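Local coordinates for protein Hydrogenase/urease maturation factor HypB (Helicobacter pylori, PDB 4LPS) that binds and slowly hydrolyses GTP and helps insert nickel into [NiFe] hydrogenase, and is also needed for urease maturation, at residues A[105-110]-A[144-149]; A[49-54]-A[131-136]; A[157-162]-A[185-190]. One frame throughout, in Å; residues are numbered along the deposited sequence.

Contact 1: A[105-110]-A[144-149]. With NI (nickel (II) ion), chain F.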
loop_
_atom_site.group_PDB
_atom_site.type_symbol
_atom_site.label_atom_id
_atom_site.label_comp_id
_atom_site.label_asym_id
_atom_site.label_seq_id
_atom_site.Cartn_x
_atom_site.Cartn_y
_atom_site.Cartn_z
ATOM N N ALA A 105 -13.987 -10.414 6.727
ATOM C CA ALA A 105 -13.615 -9.063 7.138
ATOM C C ALA A 105 -13.132 -8.237 5.947
ATOM O O ALA A 105 -12.338 -8.707 5.125
ATOM C CB ALA A 105 -12.542 -9.113 8.217
ATOM N N CYS A 106 -13.604 -6.995 5.875
ATOM C CA CYS A 106 -13.392 -6.146 4.707
ATOM C C CYS A 106 -12.092 -5.359 4.783
ATOM O O CYS A 106 -11.869 -4.438 3.995
ATOM C CB CYS A 106 -14.559 -5.176 4.558
ATOM S SG CYS A 106 -14.728 -4.023 5.949
ATOM N N HIS A 107 -11.235 -5.736 5.720
ATOM C CA HIS A 107 -10.065 -4.941 6.046
ATOM C C HIS A 107 -9.072 -5.779 6.830
ATOM O O HIS A 107 -9.423 -6.840 7.352
ATOM C CB HIS A 107 -10.472 -3.718 6.867
ATOM C CG HIS A 107 -11.079 -4.069 8.189
ATOM N ND1 HIS A 107 -12.429 -4.291 8.356
ATOM C CD2 HIS A 107 -10.513 -4.269 9.404
ATOM C CE1 HIS A 107 -12.670 -4.596 9.619
ATOM N NE2 HIS A 107 -11.525 -4.590 10.274
ATOM N N LEU A 108 -7.835 -5.306 6.915
ATOM C CA LEU A 108 -6.853 -5.940 7.775
ATOM C C LEU A 108 -6.836 -5.271 9.143
ATOM O O LEU A 108 -7.156 -4.087 9.274
ATOM C CB LEU A 108 -5.463 -5.891 7.137
ATOM C CG LEU A 108 -5.301 -6.807 5.921
ATOM C CD1 LEU A 108 -3.903 -6.697 5.326
ATOM C CD2 LEU A 108 -5.623 -8.250 6.288
ATOM N N GLU A 109 -6.463 -6.040 10.159
ATOM C CA GLU A 109 -6.240 -5.500 11.493
ATOM C C GLU A 109 -4.844 -5.892 11.965
ATOM O O GLU A 109 -4.276 -6.871 11.478
ATOM C CB GLU A 109 -7.315 -5.992 12.465
ATOM C CG GLU A 109 -8.711 -5.484 12.130
ATOM C CD GLU A 109 -9.786 -6.136 12.971
ATOM O OE1 GLU A 109 -10.963 -5.733 12.851
ATOM O OE2 GLU A 109 -9.454 -7.060 13.743
ATOM N N ALA A 110 -4.294 -5.124 12.901
ATOM C CA ALA A 110 -2.915 -5.319 13.344
ATOM C C ALA A 110 -2.644 -6.735 13.853
ATOM O O ALA A 110 -1.570 -7.285 13.615
ATOM C CB ALA A 110 -2.566 -4.306 14.418
ATOM N N SER A 144 -9.388 2.391 6.160
ATOM C CA SER A 144 -8.997 3.724 6.615
ATOM C C SER A 144 -9.145 3.904 8.129
ATOM O O SER A 144 -8.698 4.909 8.686
ATOM C CB SER A 144 -9.818 4.794 5.890
ATOM O OG SER A 144 -11.149 4.838 6.372
ATOM N N SER A 145 -9.773 2.936 8.790
ATOM C CA SER A 145 -10.036 3.030 10.223
ATOM C C SER A 145 -9.142 2.125 11.071
ATOM O O SER A 145 -9.326 2.039 12.285
ATOM C CB SER A 145 -11.500 2.697 10.508
ATOM O OG SER A 145 -12.361 3.711 10.018
ATOM N N TYR A 146 -8.177 1.450 10.448
ATOM C CA TYR A 146 -7.327 0.520 11.191
ATOM C C TYR A 146 -5.829 0.744 10.990
ATOM O O TYR A 146 -5.268 0.379 9.955
ATOM C CB TYR A 146 -7.686 -0.922 10.823
ATOM C CG TYR A 146 -9.106 -1.286 11.185
ATOM C CD1 TYR A 146 -10.151 -1.048 10.302
ATOM C CD2 TYR A 146 -9.405 -1.841 12.421
ATOM C CE1 TYR A 146 -11.452 -1.367 10.633
ATOM C CE2 TYR A 146 -10.704 -2.166 12.762
ATOM C CZ TYR A 146 -11.722 -1.925 11.864
ATOM O OH TYR A 146 -13.017 -2.249 12.202
ATOM N N ASN A 147 -5.197 1.366 11.983
ATOM C CA ASN A 147 -3.741 1.485 12.031
ATOM C C ASN A 147 -3.089 0.104 11.984
ATOM O O ASN A 147 -3.468 -0.790 12.744
ATOM C CB ASN A 147 -3.306 2.228 13.299
ATOM C CG ASN A 147 -1.896 2.785 13.201
ATOM O OD1 ASN A 147 -1.027 2.214 12.539
ATOM N ND2 ASN A 147 -1.661 3.903 13.876
ATOM N N LEU A 148 -2.119 -0.076 11.095
ATOM C CA LEU A 148 -1.384 -1.336 11.031
ATOM C C LEU A 148 0.070 -1.135 11.448
ATOM O O LEU A 148 0.900 -2.034 11.304
ATOM C CB LEU A 148 -1.461 -1.933 9.622
ATOM C CG LEU A 148 -2.872 -2.223 9.096
ATOM C CD1 LEU A 148 -2.834 -2.711 7.655
ATOM C CD2 LEU A 148 -3.579 -3.229 9.990
ATOM N N GLY A 149 0.368 0.048 11.978
ATOM C CA GLY A 149 1.718 0.376 12.394
ATOM C C GLY A 149 2.640 0.763 11.253
ATOM O O GLY A 149 3.855 0.825 11.431
HETATM NI NI NI F . -16.534 -2.768 5.561
HETATM O O HOH W 1 -13.351 -4.595 14.279
#
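In the metal-binding loop of HypB, the imidazole of His107 lies over one face of the Tyr146 ring, beside the cysteine that holds nickel. The two rings form an offset stack, with planes 10° apart and centroids 3.8 Å apart. It is the NE2-CD2 side of the imidazole that overlaps the phenol, and His107 NE2 comes within 3.1 Å of Tyr146 CZ. Chi1 of 63° sets His107 CG between its own backbone N and carbonyl carbon, and the ring edge then meets Cys106 on one side and Glu109 on the other. Along that edge, His107 ND1 donates a straight, in-plane bond to Cys106 SG (3.3 Å), and His107 NE2 donates to Glu109 OE1 (2.9 Å), met on the anti side of the carboxylate. Held between a metal-bound thiolate and a carboxylate, the imidazole is fixed in rotation. Glu109 runs alongside the tyrosine, its CG near Tyr146 CD2, and a water joins Glu109 OE1 to Tyr146 OH. Farther along, the contact turns apolar: Leu148 CD2 presses on the peptide between Glu109 and Ala110, reaching Ala110 N at 3.5 Å, while its CD1 faces Leu108 CB. An Asx turn, Asn147 OD1 accepting from Gly149 N (2.6 Å), wraps the backbone around this leucine. Asn30 of helix 29-43 clasps both sides, bonding to Ala110 N and to Asn147 O. Nickel takes Cys106 SG at 2.2 Å, with Cys142 SG as another ligand. His107 is thus a second-shell residue here, consistent with its being essential as a nickel ligand only without nucleotide: the arrangement is that of the two-cysteine nickel site of the GDP-bound HypB G domain, with His107 hydrogen-bonded to a metal-binding thiolate.

Contact 2: A[49-54]-A[131-136]. With MG (magnesium ion), chain C.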
loop_
_atom_site.group_PDB
_atom_site.type_symbol
_atom_site.label_atom_id
_atom_site.label_comp_id
_atom_site.label_asym_id
_atom_site.label_seq_id
_atom_site.Cartn_x
_atom_site.Cartn_y
_atom_site.Cartn_z
ATOM N N LEU A 49 5.023 -0.406 4.514
ATOM C CA LEU A 49 4.071 0.317 3.677
ATOM C C LEU A 49 2.723 -0.392 3.667
ATOM O O LEU A 49 2.656 -1.624 3.611
ATOM C CB LEU A 49 4.600 0.460 2.245
ATOM C CG LEU A 49 6.024 0.995 2.080
ATOM C CD1 LEU A 49 6.454 0.948 0.625
ATOM C CD2 LEU A 49 6.118 2.416 2.610
ATOM N N ASN A 50 1.654 0.394 3.761
ATOM C CA ASN A 50 0.294 -0.129 3.713
ATOM C C ASN A 50 -0.451 0.427 2.503
ATOM O O ASN A 50 -0.799 1.610 2.468
ATOM C CB ASN A 50 -0.445 0.209 5.013
ATOM C CG ASN A 50 -1.916 -0.144 4.962
ATOM O OD1 ASN A 50 -2.308 -1.141 4.357
ATOM N ND2 ASN A 50 -2.740 0.677 5.606
ATOM N N PHE A 51 -0.679 -0.424 1.506
ATOM C CA PHE A 51 -1.344 0.003 0.277
ATOM C C PHE A 51 -2.841 -0.281 0.310
ATOM O O PHE A 51 -3.265 -1.419 0.512
ATOM C CB PHE A 51 -0.706 -0.672 -0.936
ATOM C CG PHE A 51 0.626 -0.094 -1.315
ATOM C CD1 PHE A 51 0.704 1.054 -2.094
ATOM C CD2 PHE A 51 1.802 -0.694 -0.890
ATOM C CE1 PHE A 51 1.936 1.593 -2.443
ATOM C CE2 PHE A 51 3.036 -0.163 -1.235
ATOM C CZ PHE A 51 3.103 0.980 -2.013
ATOM N N MET A 52 -3.633 0.766 0.104
ATOM C CA MET A 52 -5.082 0.654 0.122
ATOM C C MET A 52 -5.682 1.181 -1.172
ATOM O O MET A 52 -5.164 2.130 -1.761
ATOM C CB MET A 52 -5.639 1.411 1.326
ATOM C CG MET A 52 -5.317 0.747 2.656
ATOM S SD MET A 52 -5.719 1.799 4.059
ATOM C CE MET A 52 -4.602 3.171 3.763
ATOM N N SER A 53 -6.754 0.539 -1.626
ATOM C CA SER A 53 -7.456 0.963 -2.832
ATOM C C SER A 53 -8.758 0.193 -2.972
ATOM O O SER A 53 -9.042 -0.703 -2.180
ATOM C CB SER A 53 -6.592 0.743 -4.076
ATOM O OG SER A 53 -6.636 -0.614 -4.479
ATOM N N SER A 54 -9.534 0.532 -3.995
ATOM C CA SER A 54 -10.662 -0.291 -4.401
ATOM C C SER A 54 -10.138 -1.615 -4.939
ATOM O O SER A 54 -8.964 -1.715 -5.299
ATOM C CB SER A 54 -11.502 0.411 -5.471
ATOM O OG SER A 54 -11.916 1.696 -5.053
ATOM N N PHE A 131 11.979 -3.384 3.111
ATOM C CA PHE A 131 10.579 -3.000 3.154
ATOM C C PHE A 131 9.696 -4.205 3.440
ATOM O O PHE A 131 9.930 -5.297 2.923
ATOM C CB PHE A 131 10.145 -2.355 1.832
ATOM C CG PHE A 131 10.873 -1.081 1.498
ATOM C CD1 PHE A 131 12.119 -1.111 0.887
ATOM C CD2 PHE A 131 10.298 0.150 1.778
ATOM C CE1 PHE A 131 12.782 0.067 0.572
ATOM C CE2 PHE A 131 10.955 1.330 1.465
ATOM C CZ PHE A 131 12.196 1.288 0.863
ATOM N N LEU A 132 8.687 -4.001 4.278
ATOM C CA LEU A 132 7.604 -4.964 4.400
ATOM C C LEU A 132 6.357 -4.287 3.875
ATOM O O LEU A 132 5.944 -3.244 4.381
ATOM C CB LEU A 132 7.418 -5.429 5.849
ATOM C CG LEU A 132 6.144 -6.239 6.120
ATOM C CD1 LEU A 132 6.241 -7.632 5.521
ATOM C CD2 LEU A 132 5.865 -6.328 7.612
ATOM N N ILE A 133 5.759 -4.883 2.852
ATOM C CA ILE A 133 4.642 -4.253 2.174
ATOM C C ILE A 133 3.337 -4.980 2.461
ATOM O O ILE A 133 3.213 -6.186 2.236
ATOM C CB ILE A 133 4.885 -4.188 0.650
ATOM C CG1 ILE A 133 6.100 -3.298 0.355
ATOM C CG2 ILE A 133 3.652 -3.667 -0.075
ATOM C CD1 ILE A 133 6.361 -3.044 -1.123
ATOM N N ILE A 134 2.377 -4.232 2.987
ATOM C CA ILE A 134 1.042 -4.746 3.245
ATOM C C ILE A 134 0.105 -4.337 2.116
ATOM O O ILE A 134 -0.122 -3.144 1.895
ATOM C CB ILE A 134 0.493 -4.229 4.596
ATOM C CG1 ILE A 134 1.410 -4.665 5.743
ATOM C CG2 ILE A 134 -0.927 -4.719 4.833
ATOM C CD1 ILE A 134 1.121 -3.970 7.057
ATOM N N GLU A 135 -0.414 -5.316 1.380
ATOM C CA GLU A 135 -1.476 -5.034 0.423
ATOM C C GLU A 135 -2.817 -5.327 1.073
ATOM O O GLU A 135 -3.175 -6.483 1.304
ATOM C CB GLU A 135 -1.312 -5.836 -0.875
ATOM C CG GLU A 135 -2.322 -5.408 -1.942
ATOM C CD GLU A 135 -2.296 -6.256 -3.197
ATOM O OE1 GLU A 135 -3.385 -6.606 -3.700
ATOM O OE2 GLU A 135 -1.193 -6.574 -3.685
ATOM N N ASN A 136 -3.543 -4.264 1.395
ATOM C CA ASN A 136 -4.793 -4.390 2.125
ATOM C C ASN A 136 -5.924 -4.950 1.270
ATOM O O ASN A 136 -5.826 -5.002 0.042
ATOM C CB ASN A 136 -5.202 -3.034 2.699
ATOM C CG ASN A 136 -5.742 -3.140 4.108
ATOM O OD1 ASN A 136 -6.620 -3.959 4.386
ATOM N ND2 ASN A 136 -5.216 -2.317 5.011
HETATM MG MG MG C . -4.509 -7.641 -5.596
HETATM O O HOH W 2 -5.431 -8.554 -7.451
#
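Strands 49-52 and 131-135 run parallel, 22° apart in direction, with Leu49 beside Ile133, Asn50 beside Ile134 and Phe51 beside Glu135. Four backbone bonds zip them together: Leu49 N to Leu132 O (3.0 Å), Ile134 N to Leu49 O (2.7 Å), Phe51 N to Ile134 O (2.8 Å) and Asn136 N to Phe51 O (3.0 Å). Leu49 and Phe51 therefore use both N and O toward segment 131-136, while Asn50 and Met52 turn theirs to strand 152-158. On the face shared by Leu49, Phe51, Ile133 and Glu135, Ile133 CG2 sits at the edge of the phenylalanine ring, near its plane, 3.6 Å from Phe51 CD2. Leu49 CD1 meets Phe131 CD2 at 4.1 Å. The other face carries Asn50 and Ile134. Here Asn50 CG stands opposite its own backbone N (chi1 172°), carrying OD1 across to Asn136 ND2 at 3.2 Å; the bond is bent and the two amide planes are turned 51° apart. This buried pair has further anchors: Asn50 ND2 reaches Asn153 OD1, and Asn136 OD1 takes the N-H of Leu108. Met52 CG packs alongside Asn136 CB. Glu135, which begins the Glu-x-x-Gly sequence at the G3 position of the GTPase, extends its chain so that OE1 binds magnesium at 2.4 Å, with Thr60 and Asp86 completing the protein ligands. The two strands are inner neighbours in the seven-stranded parallel sheet, flanked by 74-80 and 152-158; helix 59-66, which starts at the end of the P-loop, covers Phe51 and Ile133, and helix 218-234 packs on Leu49, Phe51 and Phe131.

Contact 3: A[157-162]-A[185-190]. With GDP (guanosine-5'-diphosphate), chain D.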
loop_
_atom_site.group_PDB
_atom_site.type_symbol
_atom_site.label_atom_id
_atom_site.label_comp_id
_atom_site.label_asym_id
_atom_site.label_seq_id
_atom_site.Cartn_x
_atom_site.Cartn_y
_atom_site.Cartn_z
ATOM N N LEU A 157 -5.771 5.390 -6.595
ATOM C CA LEU A 157 -7.020 5.690 -7.281
ATOM C C LEU A 157 -6.797 5.442 -8.764
ATOM O O LEU A 157 -6.006 6.139 -9.401
ATOM C CB LEU A 157 -7.464 7.134 -7.032
ATOM C CG LEU A 157 -8.649 7.624 -7.870
ATOM C CD1 LEU A 157 -9.869 6.748 -7.639
ATOM C CD2 LEU A 157 -8.973 9.085 -7.579
ATOM N N SER A 158 -7.483 4.446 -9.316
ATOM C CA SER A 158 -7.273 4.099 -10.712
ATOM C C SER A 158 -8.147 4.971 -11.594
ATOM O O SER A 158 -9.250 5.359 -11.200
ATOM C CB SER A 158 -7.551 2.616 -10.966
ATOM O OG SER A 158 -8.924 2.370 -11.193
ATOM N N VAL A 159 -7.621 5.315 -12.767
ATOM C CA VAL A 159 -8.319 6.178 -13.713
ATOM C C VAL A 159 -9.742 5.692 -14.032
ATOM O O VAL A 159 -10.673 6.500 -14.025
ATOM C CB VAL A 159 -7.506 6.332 -15.029
ATOM C CG1 VAL A 159 -8.383 6.836 -16.163
ATOM C CG2 VAL A 159 -6.337 7.277 -14.817
ATOM N N PRO A 160 -9.928 4.383 -14.303
ATOM C CA PRO A 160 -11.296 3.944 -14.612
ATOM C C PRO A 160 -12.317 4.129 -13.483
ATOM O O PRO A 160 -13.513 4.104 -13.776
ATOM C CB PRO A 160 -11.122 2.454 -14.928
ATOM C CG PRO A 160 -9.704 2.319 -15.357
ATOM C CD PRO A 160 -8.958 3.286 -14.497
ATOM N N GLU A 161 -11.872 4.296 -12.238
ATOM C CA GLU A 161 -12.804 4.474 -11.120
ATOM C C GLU A 161 -13.523 5.821 -11.164
ATOM O O GLU A 161 -14.630 5.955 -10.645
ATOM C CB GLU A 161 -12.080 4.338 -9.776
ATOM C CG GLU A 161 -11.496 2.961 -9.501
ATOM C CD GLU A 161 -10.603 2.936 -8.276
ATOM O OE1 GLU A 161 -11.016 3.464 -7.220
ATOM O OE2 GLU A 161 -9.482 2.390 -8.370
ATOM N N GLY A 162 -12.895 6.813 -11.786
ATOM C CA GLY A 162 -13.476 8.145 -11.861
ATOM C C GLY A 162 -12.675 9.166 -11.075
ATOM O O GLY A 162 -12.162 8.864 -9.995
ATOM N N ASP A 185 -2.187 5.355 -18.084
ATOM C CA ASP A 185 -2.285 5.159 -19.528
ATOM C C ASP A 185 -3.718 5.316 -20.048
ATOM O O ASP A 185 -3.931 5.491 -21.249
ATOM C CB ASP A 185 -1.740 3.782 -19.911
ATOM C CG ASP A 185 -2.377 2.662 -19.111
ATOM O OD1 ASP A 185 -2.150 2.599 -17.883
ATOM O OD2 ASP A 185 -3.100 1.836 -19.710
ATOM N N MET A 186 -4.691 5.244 -19.140
ATOM C CA MET A 186 -6.108 5.251 -19.508
ATOM C C MET A 186 -6.781 6.625 -19.404
ATOM O O MET A 186 -7.997 6.734 -19.579
ATOM C CB MET A 186 -6.869 4.247 -18.636
ATOM C CG MET A 186 -6.487 2.789 -18.873
ATOM S SD MET A 186 -7.241 2.125 -20.368
ATOM C CE MET A 186 -6.040 0.884 -20.845
ATOM N N VAL A 187 -6.000 7.665 -19.114
ATOM C CA VAL A 187 -6.551 9.001 -18.864
ATOM C C VAL A 187 -7.405 9.528 -20.020
ATOM O O VAL A 187 -8.496 10.061 -19.803
ATOM C CB VAL A 187 -5.426 10.019 -18.575
ATOM C CG1 VAL A 187 -5.930 11.449 -18.722
ATOM C CG2 VAL A 187 -4.861 9.798 -17.185
ATOM N N GLU A 188 -6.916 9.366 -21.245
ATOM C CA GLU A 188 -7.590 9.920 -22.415
ATOM C C GLU A 188 -8.917 9.232 -22.748
ATOM O O GLU A 188 -9.919 9.905 -23.012
ATOM C CB GLU A 188 -6.659 9.861 -23.629
ATOM C CG GLU A 188 -6.902 10.970 -24.639
ATOM C CD GLU A 188 -5.801 11.078 -25.678
ATOM O OE1 GLU A 188 -5.839 10.324 -26.675
ATOM O OE2 GLU A 188 -4.898 11.925 -25.496
ATOM N N VAL A 189 -8.925 7.901 -22.753
ATOM C CA VAL A 189 -10.139 7.159 -23.088
ATOM C C VAL A 189 -11.250 7.325 -22.043
ATOM O O VAL A 189 -12.425 7.127 -22.353
ATOM C CB VAL A 189 -9.848 5.653 -23.280
ATOM C CG1 VAL A 189 -9.036 5.427 -24.546
ATOM C CG2 VAL A 189 -9.115 5.092 -22.081
ATOM N N PHE A 190 -10.887 7.697 -20.818
ATOM C CA PHE A 190 -11.883 7.922 -19.773
ATOM C C PHE A 190 -12.200 9.399 -19.529
ATOM O O PHE A 190 -13.031 9.720 -18.674
ATOM C CB PHE A 190 -11.428 7.273 -18.463
ATOM C CG PHE A 190 -11.668 5.792 -18.404
ATOM C CD1 PHE A 190 -12.897 5.299 -17.992
ATOM C CD2 PHE A 190 -10.672 4.892 -18.760
ATOM C CE1 PHE A 190 -13.133 3.938 -17.936
ATOM C CE2 PHE A 190 -10.899 3.528 -18.705
ATOM C CZ PHE A 190 -12.132 3.050 -18.293
HETATM P PB GDP D . -5.482 -5.154 -7.583
HETATM O O1B GDP D . -6.724 -6.006 -7.519
HETATM O O2B GDP D . -4.315 -5.871 -6.954
HETATM O O3B GDP D . -5.693 -3.861 -6.834
HETATM O O3A GDP D . -5.159 -4.797 -9.114
HETATM P PA GDP D . -4.593 -5.872 -10.174
HETATM O O1A GDP D . -3.088 -5.896 -10.131
HETATM O O2A GDP D . -5.169 -7.246 -9.951
HETATM O "O5'" GDP D . -5.065 -5.241 -11.566
HETATM C "C5'" GDP D . -6.400 -5.425 -12.032
HETATM C "C4'" GDP D . -6.413 -5.243 -13.543
HETATM O "O4'" GDP D . -5.869 -3.965 -13.877
HETATM C "C3'" GDP D . -5.533 -6.277 -14.219
HETATM O "O3'" GDP D . -6.198 -6.705 -15.411
HETATM C "C2'" GDP D . -4.275 -5.534 -14.607
HETATM O "O2'" GDP D . -3.735 -6.060 -15.818
HETATM C "C1'" GDP D . -4.799 -4.127 -14.814
HETATM N N9 GDP D . -3.779 -3.084 -14.567
HETATM C C8 GDP D . -2.966 -2.950 -13.501
HETATM N N7 GDP D . -2.187 -1.846 -13.634
HETATM C C5 GDP D . -2.514 -1.250 -14.798
HETATM C C6 GDP D . -2.091 -0.048 -15.556
HETATM O O6 GDP D . -1.199 0.707 -15.117
HETATM N N1 GDP D . -2.691 0.208 -16.725
HETATM C C2 GDP D . -3.655 -0.590 -17.223
HETATM N N2 GDP D . -4.223 -0.278 -18.412
HETATM N N3 GDP D . -4.093 -1.702 -16.585
HETATM C C4 GDP D . -3.568 -2.070 -15.398
#
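Val159, just after strand 152-158, inserts its isopropyl group into the turn that follows the Ser-Lys-x-Asp sequence, the G4 guanine-recognition motif of this GTPase. From CB, aimed at residues 185-190, the side chain forks. CG1, opposite the backbone N at chi1 162°, enters the turn itself: it lies 3.4 Å from Met186 O and touches Met186 CB, and on its other flank it meets Phe190 CB at 3.8 Å. That carbonyl is also the acceptor of Phe190 N, so the methyl packs where the turn is closed. CG2 takes the other direction and abuts Val187 CG2 at 3.8 Å, the two valines crossing at about a right angle. The next residue covers the aromatic ring. Pro160 CA stands over the middle of the Phe190 ring, 3.8 Å from its centroid and 11° off the normal, a CH-pi contact, and Pro160 CB leans on Phe190 CZ at 3.6 Å. Pro160 and Phe190, with Glu161 and Lys165, also touch a GDP in this crystal, at a place distinct from the guanine pocket. Within 157-162 the 3-10 turn is pinned by Glu161 OE2, which accepts from both Ser158 N and Ser158 OG, and also bonds with Ser57 OG of the P-loop. At the Asp185 end of the turn the pocket begins. Met186 CE approaches the exocyclic amine of the guanine, and the carboxylate of Asp185 reads the base edge with two nearly straight bonds, OD1 taking GDP N1 at 2.7 Å and OD2 taking GDP N2 at 2.7 Å.

From the N terminus, residues 49-54 open contact 2, and residues 105-110 open contact 1 before contact 2 closes at 131-136; contact 1 then closes at 144-149. The two loops therefore cross, and their sites pack together through Leu108 CD1 on Ile134 CG2 and Leu148 CD1 on Asn136 ND2, placing the nickel loop against the strand whose end carries the magnesium ligand. Contact 3 follows in series, closing a short loop from the end of strand 152-158 to the guanine-binding turn. It lies about 27 Å from contact 1, centre to centre, but joins contact 2 where Ser54 OG probably hydrogen-bonds Glu161 OE1, beside strands that are neighbours in the sheet.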